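Local coordinates for uncharacterized protein (Parabacteroides distasonis ATCC 8503, PDB 4R03) that is of unknown function but belongs to the DUF3836 family, single-layer antiparallel beta-sheet proteins thought to have evolved from beta-hairpin repeats, at residues D3-T8 with V19-E24; L28-R33 with F50-T55; E75-Y80 with N96-S101. All coordinates share one frame; numbering follows the deposited sequence. Where two conformers were deposited one is given.

Overall arrangement
Contacts 1, 2 and 3 come in series along the chain, each pairing the two strands of one hairpin: 2-11 with 14-24, 27-38 with 44-53, and 75-84 with 94-100. All belong to a single seven-stranded antiparallel sheet whose spatial order follows the sequence, a plain meander. Contacts 1 and 2 are neighbours, their centres 10 Å apart, and they join where strand 14-24 meets strand 27-38, through probable backbone hydrogen bonds such as Gln31 N to Val20 O. Contact 3 lies on the other side of the chain's centre, its own centre 26 Å from each of the others. Repeated hairpin pairing is consistent with a sheet built from beta-hairpin repeats.

Contact 1 (D3-T8 with V19-E24); sequences DYLYDT and VVFLQE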
loop_
_atom_site.group_PDB
_atom_site.type_symbol
_atom_site.label_atom_id
_atom_site.label_comp_id
_atom_site.label_asym_id
_atom_site.label_seq_id
_atom_site.Cartn_x
_atom_site.Cartn_y
_atom_site.Cartn_z
ATOM N N ASP A 3 -19.819 -0.665 2.311
ATOM C CA ASP A 3 -19.331 0.519 3.020
ATOM C C ASP A 3 -17.907 0.173 3.481
ATOM O O ASP A 3 -17.564 -1.039 3.576
ATOM C CB ASP A 3 -20.238 0.846 4.217
ATOM C CG ASP A 3 -21.631 1.308 3.766
ATOM O OD1 ASP A 3 -21.754 2.516 3.368
ATOM O OD2 ASP A 3 -22.560 0.452 3.879
ATOM N N TYR A 4 -17.134 1.178 3.870
ATOM C CA TYR A 4 -15.764 0.975 4.297
ATOM C C TYR A 4 -15.517 1.744 5.588
ATOM O O TYR A 4 -15.964 2.906 5.740
ATOM C CB TYR A 4 -14.728 1.384 3.246
ATOM C CG TYR A 4 -14.820 0.562 2.014
ATOM C CD1 TYR A 4 -14.243 -0.692 1.963
ATOM C CD2 TYR A 4 -15.559 1.023 0.902
ATOM C CE1 TYR A 4 -14.341 -1.462 0.788
ATOM C CE2 TYR A 4 -15.707 0.218 -0.245
ATOM C CZ TYR A 4 -15.082 -0.995 -0.272
ATOM O OH TYR A 4 -15.245 -1.821 -1.389
ATOM N N LEU A 5 -14.796 1.094 6.484
ATOM C CA LEU A 5 -14.288 1.734 7.709
ATOM C C LEU A 5 -12.758 1.744 7.581
ATOM O O LEU A 5 -12.116 0.721 7.262
ATOM C CB LEU A 5 -14.716 0.918 8.914
ATOM C CG LEU A 5 -14.242 1.455 10.268
ATOM C CD1 LEU A 5 -14.924 2.709 10.675
ATOM C CD2 LEU A 5 -14.540 0.380 11.359
ATOM N N TYR A 6 -12.162 2.910 7.736
ATOM C CA TYR A 6 -10.749 3.074 7.579
ATOM C C TYR A 6 -10.151 3.410 8.943
ATOM O O TYR A 6 -10.681 4.264 9.651
ATOM C CB TYR A 6 -10.422 4.176 6.637
ATOM C CG TYR A 6 -11.065 4.047 5.262
ATOM C CD1 TYR A 6 -10.469 3.317 4.267
ATOM C CD2 TYR A 6 -12.259 4.683 5.005
ATOM C CE1 TYR A 6 -11.062 3.169 3.030
ATOM C CE2 TYR A 6 -12.863 4.568 3.752
ATOM C CZ TYR A 6 -12.252 3.840 2.774
ATOM O OH TYR A 6 -12.810 3.658 1.508
ATOM N N ASP A 7 -9.014 2.801 9.255
ATOM C CA ASP A 7 -8.254 3.128 10.482
ATOM C C ASP A 7 -6.862 3.579 10.027
ATOM O O ASP A 7 -6.064 2.727 9.537
ATOM C CB ASP A 7 -8.146 1.892 11.370
ATOM C CG ASP A 7 -7.384 2.141 12.651
ATOM O OD1 ASP A 7 -7.263 3.308 13.039
ATOM O OD2 ASP A 7 -6.899 1.152 13.252
ATOM N N THR A 8 -6.529 4.835 10.248
ATOM C CA THR A 8 -5.268 5.407 9.765
ATOM C C THR A 8 -4.415 5.823 10.938
ATOM O O THR A 8 -4.902 6.529 11.868
ATOM C CB THR A 8 -5.522 6.629 8.863
ATOM O OG1 THR A 8 -6.355 6.239 7.766
ATOM C CG2 THR A 8 -4.233 7.199 8.324
ATOM N N VAL A 19 -5.584 0.689 7.629
ATOM C CA VAL A 19 -6.358 -0.552 7.524
ATOM C C VAL A 19 -7.714 -0.251 6.958
ATOM O O VAL A 19 -8.412 0.672 7.425
ATOM C CB VAL A 19 -6.470 -1.264 8.885
ATOM C CG1 VAL A 19 -7.359 -2.520 8.762
ATOM C CG2 VAL A 19 -5.076 -1.642 9.367
ATOM N N VAL A 20 -8.128 -1.046 5.968
ATOM C CA VAL A 20 -9.457 -0.943 5.376
ATOM C C VAL A 20 -10.277 -2.129 5.806
ATOM O O VAL A 20 -9.847 -3.292 5.605
ATOM C CB VAL A 20 -9.391 -0.955 3.828
ATOM C CG1 VAL A 20 -10.797 -0.800 3.223
ATOM C CG2 VAL A 20 -8.449 0.109 3.317
ATOM N N PHE A 21 -11.425 -1.856 6.410
ATOM C CA PHE A 21 -12.434 -2.846 6.757
ATOM C C PHE A 21 -13.610 -2.752 5.769
ATOM O O PHE A 21 -14.098 -1.637 5.466
ATOM C CB PHE A 21 -12.991 -2.662 8.142
ATOM C CG PHE A 21 -11.999 -2.758 9.252
ATOM C CD1 PHE A 21 -11.233 -1.677 9.594
ATOM C CD2 PHE A 21 -11.930 -3.901 10.054
ATOM C CE1 PHE A 21 -10.351 -1.761 10.661
ATOM C CE2 PHE A 21 -11.034 -3.948 11.126
ATOM C CZ PHE A 21 -10.249 -2.912 11.388
ATOM N N LEU A 22 -14.007 -3.890 5.216
ATOM C CA LEU A 22 -15.209 -3.982 4.386
ATOM C C LEU A 22 -16.431 -4.287 5.234
ATOM O O LEU A 22 -16.469 -5.259 6.010
ATOM C CB LEU A 22 -15.007 -5.073 3.319
ATOM C CG LEU A 22 -16.256 -5.377 2.463
ATOM C CD1 LEU A 22 -16.656 -4.177 1.632
ATOM C CD2 LEU A 22 -15.950 -6.586 1.539
ATOM N N GLN A 23 -17.444 -3.443 5.107
ATOM C CA GLN A 23 -18.739 -3.590 5.758
ATOM C C GLN A 23 -19.745 -3.986 4.671
ATOM O O GLN A 23 -19.975 -3.205 3.736
ATOM C CB GLN A 23 -19.145 -2.293 6.400
ATOM C CG GLN A 23 -18.252 -1.864 7.587
ATOM C CD GLN A 23 -18.384 -0.411 7.874
ATOM O OE1 GLN A 23 -18.261 0.421 7.004
ATOM N NE2 GLN A 23 -18.542 -0.090 9.138
ATOM N N GLU A 24 -20.289 -5.205 4.788
ATOM C CA GLU A 24 -21.157 -5.680 3.703
ATOM C C GLU A 24 -22.217 -6.557 4.318
ATOM O O GLU A 24 -21.885 -7.492 5.000
ATOM C CB GLU A 24 -20.324 -6.440 2.699
ATOM C CG GLU A 24 -21.097 -7.023 1.530
ATOM C CD GLU A 24 -20.172 -7.414 0.376
ATOM O OE1 GLU A 24 -19.027 -7.907 0.598
ATOM O OE2 GLU A 24 -20.599 -7.243 -0.792
HETATM O O HOH W 1 -22.606 -2.145 4.103
#
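Val20 presents its two methyls to two tyrosines of segment 3-8. Its CG1 meets CD1 of Tyr4 at 3.7 Å, while CG2 comes to the ring edge of Tyr6, near the ring plane, 3.9 Å from CD1. The Val20 and Tyr6 side chains run side by side in the same direction; Tyr4 instead slants across both Val20 and Leu22. Leu22 has CG anti to its backbone N (chi1 174°), a setting that brings CD1 toward segment 3-8, within 3.7 Å of Tyr4 CE1. These four residues share one face of the first hairpin of the meander, formed by strands 2-11 and 14-24, and the first of these is an outermost strand of the sheet. Backbone bonds run in both directions between Asp3 and Gln23, Leu5 and Phe21, and Asp7 and Val19. Leu5 O, which accepts Phe21 N, also lies in the plane of the Phe21 ring at its edge, 3.5 Å from CD1. On this second face the Phe21 ring also packs on Lys30 of the next strand. Gln23 turns its CG beside the backbone N (chi1 -67°) and extends back across segment 3-8, which brings OE1 to 3.4 Å from Asp3 CB and lays the terminal amide against Leu5, with NE2 4.0 Å from Leu5 CB. OE1 also approaches Tyr4 N, but the angle is too poor for a hydrogen bond. With an alanine at Gln23 the amide would be gone, and the stems of Asp3 and Leu5 would probably lose their cover there, leaving a gap beside Leu5. At this end a water bridges Asp3 OD2 and Gln23 O, while Glu24 pairs with Lys2 in a salt bridge.

Contact 2 (L28-R33 with F50-T55); sequences LNKQVR and FRWDRT. With CIT (citric acid), chain C; PO4 (phosphate ion), chain D.
Lys30 lies across one face of the Trp52 indole. Its CD sits over the middle of the six-membered ring, 3.5 Å from the centroid in a CH-pi contact, and NZ follows as a cation-pi partner 4.0 Å from the same centroid, leaning toward the rim. The extended Lys30 chain carries NZ past the ring to donate to phosphate O2. That phosphate is also bonded to Trp59 NE1, and the Trp59 ring meets Trp52 edge-to-face. Trp52 NE1, at the edge of its own indole, donates to citrate O7 at 2.9 Å, and O7 lies in the ring plane. Both anions probably come from the crystallisation liquor. Arg54 bends at CG-CD (chi3 71°), turning the edge of its guanidinium to one citrate carboxylate: NH2 bonds O5 at 2.8 Å and NE bonds O6 at 3.2 Å. Asn29 OD1 stands over a face of that guanidinium without a hydrogen bond. Strands 27-38 and 44-53 form a hairpin whose pairing is regular at Arg33 and Phe50, joined by two backbone bonds. Gln31 and Val32 both face Val20 of strand 14-24, a classic beta bulge, and opposite Gln31 a water takes over the pairing, donating to its O at 2.7 Å and accepting Trp52 N at 3.0 Å. Arg33 makes a salt bridge with Glu35 and a cation-pi contact with Trp59.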
loop_
_atom_site.group_PDB
_atom_site.type_symbol
_atom_site.label_atom_id
_atom_site.label_comp_id
_atom_site.label_asym_id
_atom_site.label_seq_id
_atom_site.Cartn_x
_atom_site.Cartn_y
_atom_site.Cartn_z
ATOM N N LEU A 28 -18.508 -7.361 9.070
ATOM C CA LEU A 28 -17.320 -6.468 9.168
ATOM C C LEU A 28 -16.085 -7.327 9.064
ATOM O O LEU A 28 -15.919 -8.261 9.883
ATOM C CB LEU A 28 -17.302 -5.695 10.491
ATOM C CG LEU A 28 -16.070 -4.850 10.774
ATOM C CD1 LEU A 28 -16.105 -3.652 9.912
ATOM C CD2 LEU A 28 -16.063 -4.364 12.231
ATOM N N ASN A 29 -15.269 -7.082 8.036
ATOM C CA ASN A 29 -14.069 -7.906 7.819
ATOM C C ASN A 29 -12.908 -7.063 7.396
ATOM O O ASN A 29 -13.022 -6.189 6.543
ATOM C CB ASN A 29 -14.316 -8.972 6.780
ATOM C CG ASN A 29 -15.257 -10.052 7.250
ATOM O OD1 ASN A 29 -14.863 -11.060 7.933
ATOM N ND2 ASN A 29 -16.484 -9.894 6.891
ATOM N N LYS A 30 -11.747 -7.379 7.934
ATOM C CA LYS A 30 -10.528 -6.777 7.463
ATOM C C LYS A 30 -10.289 -7.096 6.032
ATOM O O LYS A 30 -10.374 -8.281 5.575
ATOM C CB LYS A 30 -9.317 -7.251 8.300
ATOM C CG LYS A 30 -9.320 -6.648 9.690
ATOM C CD LYS A 30 -8.293 -7.306 10.655
ATOM C CE LYS A 30 -8.252 -6.512 11.901
ATOM N NZ LYS A 30 -7.231 -7.128 12.857
ATOM N N GLN A 31 -9.982 -6.085 5.235
ATOM C CA GLN A 31 -9.725 -6.288 3.817
ATOM C C GLN A 31 -8.262 -6.150 3.458
ATOM O O GLN A 31 -7.692 -7.029 2.798
ATOM C CB GLN A 31 -10.530 -5.311 2.942
ATOM C CG GLN A 31 -10.441 -5.568 1.483
ATOM C CD GLN A 31 -11.222 -4.577 0.733
ATOM O OE1 GLN A 31 -10.970 -3.389 0.853
ATOM N NE2 GLN A 31 -12.139 -5.020 -0.094
ATOM N N VAL A 32 -7.635 -5.026 3.795
ATOM C CA VAL A 32 -6.260 -4.786 3.406
ATOM C C VAL A 32 -5.619 -3.848 4.412
ATOM O O VAL A 32 -6.320 -3.004 4.983
ATOM C CB VAL A 32 -6.151 -4.250 1.928
ATOM C CG1 VAL A 32 -6.938 -2.975 1.715
ATOM C CG2 VAL A 32 -4.745 -4.079 1.493
ATOM N N ARG A 33 -4.316 -3.989 4.627
ATOM C CA ARG A 33 -3.491 -3.113 5.447
ATOM C C ARG A 33 -2.337 -2.595 4.597
ATOM O O ARG A 33 -1.690 -3.333 3.908
ATOM C CB ARG A 33 -2.925 -3.860 6.650
ATOM C CG ARG A 33 -1.944 -3.056 7.498
ATOM C CD ARG A 33 -1.407 -3.920 8.641
ATOM N NE ARG A 33 -0.379 -3.151 9.369
ATOM C CZ ARG A 33 -0.627 -2.389 10.396
ATOM N NH1 ARG A 33 -1.821 -2.330 10.943
ATOM N NH2 ARG A 33 0.388 -1.712 10.908
ATOM N N PHE A 50 -0.849 -5.717 2.763
ATOM C CA PHE A 50 -1.035 -7.004 3.400
ATOM C C PHE A 50 -2.483 -7.444 3.255
ATOM O O PHE A 50 -3.409 -6.625 3.379
ATOM C CB PHE A 50 -0.706 -6.907 4.885
ATOM C CG PHE A 50 0.686 -6.468 5.208
ATOM C CD1 PHE A 50 1.054 -5.124 5.115
ATOM C CD2 PHE A 50 1.663 -7.396 5.604
ATOM C CE1 PHE A 50 2.333 -4.716 5.411
ATOM C CE2 PHE A 50 2.948 -6.971 5.876
ATOM C CZ PHE A 50 3.280 -5.635 5.782
ATOM N N ARG A 51 -2.681 -8.748 3.051
ATOM C CA ARG A 51 -4.012 -9.357 3.062
ATOM C C ARG A 51 -4.258 -9.936 4.473
ATOM O O ARG A 51 -3.317 -10.264 5.206
ATOM C CB ARG A 51 -4.145 -10.444 1.995
ATOM C CG ARG A 51 -3.235 -11.625 2.214
ATOM C CD ARG A 51 -3.437 -12.676 1.057
ATOM N NE ARG A 51 -2.504 -13.748 1.285
ATOM C CZ ARG A 51 -2.716 -14.746 2.131
ATOM N NH1 ARG A 51 -3.868 -14.880 2.716
ATOM N NH2 ARG A 51 -1.777 -15.683 2.301
ATOM N N TRP A 52 -5.522 -10.078 4.802
ATOM C CA TRP A 52 -5.912 -10.649 6.101
ATOM C C TRP A 52 -6.182 -12.124 5.857
ATOM O O TRP A 52 -7.140 -12.522 5.181
ATOM C CB TRP A 52 -7.097 -9.961 6.710
ATOM C CG TRP A 52 -7.479 -10.469 8.028
ATOM C CD1 TRP A 52 -8.582 -11.201 8.298
ATOM C CD2 TRP A 52 -6.787 -10.289 9.265
ATOM N NE1 TRP A 52 -8.629 -11.491 9.628
ATOM C CE2 TRP A 52 -7.551 -10.933 10.260
ATOM C CE3 TRP A 52 -5.599 -9.658 9.645
ATOM C CZ2 TRP A 52 -7.149 -10.940 11.582
ATOM C CZ3 TRP A 52 -5.230 -9.653 10.926
ATOM C CH2 TRP A 52 -5.975 -10.341 11.894
ATOM N N ASP A 53 -5.341 -12.958 6.453
ATOM C CA ASP A 53 -5.553 -14.412 6.376
ATOM C C ASP A 53 -6.495 -14.873 7.492
ATOM O O ASP A 53 -6.194 -14.794 8.668
ATOM C CB ASP A 53 -4.206 -15.109 6.413
ATOM C CG ASP A 53 -4.329 -16.611 6.269
ATOM O OD1 ASP A 53 -4.970 -17.192 7.162
ATOM O OD2 ASP A 53 -3.821 -17.154 5.262
ATOM N N ARG A 54 -7.689 -15.299 7.092
ATOM C CA ARG A 54 -8.737 -15.639 8.061
ATOM C C ARG A 54 -8.520 -17.040 8.642
ATOM O O ARG A 54 -9.064 -17.308 9.713
ATOM C CB ARG A 54 -10.135 -15.620 7.411
ATOM C CG ARG A 54 -10.471 -14.242 6.785
ATOM C CD ARG A 54 -11.856 -14.227 6.153
ATOM N NE ARG A 54 -12.869 -14.265 7.202
ATOM C CZ ARG A 54 -14.170 -14.556 7.005
ATOM N NH1 ARG A 54 -14.597 -14.886 5.812
ATOM N NH2 ARG A 54 -15.015 -14.555 8.025
ATOM N N THR A 55 -7.750 -17.861 7.968
ATOM C CA THR A 55 -7.395 -19.213 8.515
ATOM C C THR A 55 -6.554 -19.095 9.770
ATOM O O THR A 55 -6.806 -19.780 10.794
ATOM C CB THR A 55 -6.678 -19.990 7.504
ATOM O OG1 THR A 55 -7.539 -20.145 6.378
ATOM C CG2 THR A 55 -6.341 -21.381 7.991
HETATM C C1 CIT C . -12.118 -10.591 9.873
HETATM O O1 CIT C . -11.733 -9.382 9.967
HETATM O O2 CIT C . -12.138 -11.289 8.778
HETATM C C2 CIT C . -12.650 -11.107 11.213
HETATM C C3 CIT C . -12.091 -12.476 11.647
HETATM O O7 CIT C . -10.651 -12.467 11.520
HETATM C C4 CIT C . -12.493 -12.771 13.116
HETATM C C5 CIT C . -12.408 -14.246 13.444
HETATM O O3 CIT C . -13.439 -14.970 13.401
HETATM O O4 CIT C . -11.314 -14.781 13.736
HETATM C C6 CIT C . -12.546 -13.580 10.694
HETATM O O5 CIT C . -13.756 -13.649 10.398
HETATM O O6 CIT C . -11.709 -14.367 10.196
HETATM P P PO4 D . -5.020 -4.137 12.851
HETATM O O1 PO4 D . -3.884 -3.525 12.058
HETATM O O2 PO4 D . -4.950 -5.600 12.628
HETATM O O3 PO4 D . -6.420 -3.621 12.460
HETATM O O4 PO4 D . -4.827 -3.783 14.307
HETATM O O HOH W 2 -7.781 -9.710 2.917
#

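Contact 3 (E75-Y80 with N96-S101); sequences EIKTNY and NMIIPS
The carbonyl oxygen of Met97, a selenomethionine, is gripped twice by Thr78. Thr78 N donates to Met97 O at 3.0 Å, and Thr78 OG1 adds a weak bond to it at 3.5 Å. The hydroxyl gets there because chi1 of 75° sets it between the backbone N and the carbonyl carbon. CG2 of Thr78 then sits beside the backbone N and meets Ile99 CD1 at 3.6 Å, the two side chains crossing at about a right angle. Ile76 packs beside Ile99 on this same face, and the two exchange backbone bonds. Beyond the hairpin, Ile76 and Thr78 also touch Tyr69 and Tyr67 of strand 58-69. On the other face Asn79 ND2 donates to Asn96 OD1 at 2.8 Å, almost straight (174°). The acceptor lies in the Asn79 amide plane, yet the donor stands 44° out of the Asn96 carbonyl plane, as the two amides are turned against each other. Ile98 CG2, 3.6 Å from Glu75 CB, lies along Glu75 up to its carboxylate, whereas only the stem of Lys77 meets Ile98 CD1, its CG 3.6 Å away. Strand 94-100, paired here with 75-84, is the last of the meander. Ile76 and Thr78 are thus buried on one face, whereas on the other an amide pair and lysine and glutamate stems round an exposed isoleucine suit a solvent-facing surface.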
loop_
_atom_site.group_PDB
_atom_site.type_symbol
_atom_site.label_atom_id
_atom_site.label_comp_id
_atom_site.label_asym_id
_atom_site.label_seq_id
_atom_site.Cartn_x
_atom_site.Cartn_y
_atom_site.Cartn_z
ATOM N N GLU A 75 6.221 13.170 -13.233
ATOM C CA GLU A 75 5.864 11.738 -13.239
ATOM C C GLU A 75 6.559 11.025 -12.066
ATOM O O GLU A 75 7.658 11.374 -11.651
ATOM C CB GLU A 75 6.241 11.079 -14.558
ATOM C CG GLU A 75 5.334 11.532 -15.731
ATOM C CD GLU A 75 5.745 10.932 -17.081
ATOM O OE1 GLU A 75 6.913 10.498 -17.219
ATOM O OE2 GLU A 75 4.888 10.902 -17.994
ATOM N N ILE A 76 5.836 10.089 -11.494
ATOM C CA ILE A 76 6.394 9.217 -10.480
ATOM C C ILE A 76 6.589 7.807 -11.094
ATOM O O ILE A 76 5.658 7.257 -11.645
ATOM C CB ILE A 76 5.427 9.157 -9.254
ATOM C CG1 ILE A 76 5.133 10.561 -8.692
ATOM C CG2 ILE A 76 6.029 8.320 -8.168
ATOM C CD1 ILE A 76 3.884 10.613 -7.800
ATOM N N LYS A 77 7.783 7.275 -10.972
ATOM C CA LYS A 77 8.120 5.941 -11.481
ATOM C C LYS A 77 7.900 4.913 -10.362
ATOM O O LYS A 77 8.466 5.065 -9.279
ATOM C CB LYS A 77 9.563 5.895 -11.950
ATOM C CG LYS A 77 9.752 6.616 -13.283
ATOM C CD LYS A 77 11.212 6.592 -13.737
ATOM C CE LYS A 77 11.360 7.220 -15.139
ATOM N NZ LYS A 77 12.715 7.019 -15.745
ATOM N N THR A 78 7.050 3.953 -10.629
ATOM C CA THR A 78 6.685 2.933 -9.621
ATOM C C THR A 78 7.093 1.543 -10.065
ATOM O O THR A 78 7.013 1.195 -11.245
ATOM C CB THR A 78 5.189 2.941 -9.258
ATOM O OG1 THR A 78 4.405 2.362 -10.313
ATOM C CG2 THR A 78 4.740 4.389 -8.949
ATOM N N ASN A 79 7.583 0.762 -9.091
ATOM C CA ASN A 79 8.011 -0.622 -9.317
ATOM C C ASN A 79 7.242 -1.502 -8.323
ATOM O O ASN A 79 7.326 -1.269 -7.097
ATOM C CB ASN A 79 9.471 -0.764 -9.069
ATOM C CG ASN A 79 9.986 -2.184 -9.372
ATOM O OD1 ASN A 79 10.247 -2.978 -8.471
ATOM N ND2 ASN A 79 10.146 -2.476 -10.647
ATOM N N TYR A 80 6.472 -2.422 -8.866
ATOM C CA TYR A 80 5.544 -3.246 -8.102
ATOM C C TYR A 80 6.030 -4.677 -8.154
ATOM O O TYR A 80 6.452 -5.165 -9.213
ATOM C CB TYR A 80 4.141 -3.130 -8.734
ATOM C CG TYR A 80 3.128 -4.169 -8.376
ATOM C CD1 TYR A 80 3.096 -5.427 -9.008
ATOM C CD2 TYR A 80 2.098 -3.896 -7.461
ATOM C CE1 TYR A 80 2.122 -6.361 -8.674
ATOM C CE2 TYR A 80 1.154 -4.807 -7.160
ATOM C CZ TYR A 80 1.154 -6.031 -7.760
ATOM O OH TYR A 80 0.188 -6.989 -7.479
ATOM N N ASN A 96 6.532 -2.286 -13.863
ATOM C CA ASN A 96 6.756 -0.880 -13.677
ATOM C C ASN A 96 5.612 -0.085 -14.228
ATOM O O ASN A 96 5.069 -0.443 -15.264
ATOM C CB ASN A 96 8.005 -0.448 -14.414
ATOM C CG ASN A 96 9.230 -1.025 -13.835
ATOM O OD1 ASN A 96 9.643 -0.656 -12.727
ATOM N ND2 ASN A 96 9.848 -1.964 -14.561
HETATM N N MSE A 97 5.227 0.985 -13.535
HETATM C CA MSE A 97 4.195 1.920 -14.016
HETATM C C MSE A 97 4.707 3.349 -13.841
HETATM O O MSE A 97 5.781 3.584 -13.272
HETATM C CB MSE A 97 2.846 1.752 -13.272
HETATM C CG MSE A 97 1.627 2.365 -14.017
HETATM SE SE MSE A 97 -0.142 1.818 -13.396
HETATM C CE MSE A 97 -0.130 -0.056 -13.953
ATOM N N ILE A 98 3.953 4.290 -14.415
ATOM C CA ILE A 98 4.104 5.726 -14.147
ATOM C C ILE A 98 2.801 6.290 -13.612
ATOM O O ILE A 98 1.735 5.962 -14.113
ATOM C CB ILE A 98 4.409 6.510 -15.433
ATOM C CG1 ILE A 98 5.694 6.019 -16.073
ATOM C CG2 ILE A 98 4.496 8.023 -15.122
ATOM C CD1 ILE A 98 6.900 6.427 -15.391
ATOM N N ILE A 99 2.892 7.113 -12.580
ATOM C CA ILE A 99 1.756 7.819 -12.005
ATOM C C ILE A 99 2.036 9.313 -12.289
ATOM O O ILE A 99 3.141 9.789 -12.039
ATOM C CB ILE A 99 1.736 7.613 -10.465
ATOM C CG1 ILE A 99 1.457 6.155 -10.106
ATOM C CG2 ILE A 99 0.671 8.484 -9.768
ATOM C CD1 ILE A 99 1.469 5.917 -8.558
ATOM N N PRO A 100 1.040 10.063 -12.788
ATOM C CA PRO A 100 1.320 11.511 -12.810
ATOM C C PRO A 100 1.495 12.077 -11.396
ATOM O O PRO A 100 0.779 11.663 -10.464
ATOM C CB PRO A 100 0.061 12.131 -13.465
ATOM C CG PRO A 100 -0.888 11.028 -13.745
ATOM C CD PRO A 100 -0.339 9.719 -13.175
ATOM N N SER A 101 2.400 13.028 -11.240
ATOM C CA SER A 101 2.662 13.664 -9.957
ATOM C C SER A 101 1.415 14.266 -9.319
ATOM O O SER A 101 1.300 14.315 -8.067
ATOM C CB SER A 101 3.735 14.740 -10.102
ATOM O OG SER A 101 4.968 14.117 -10.401
#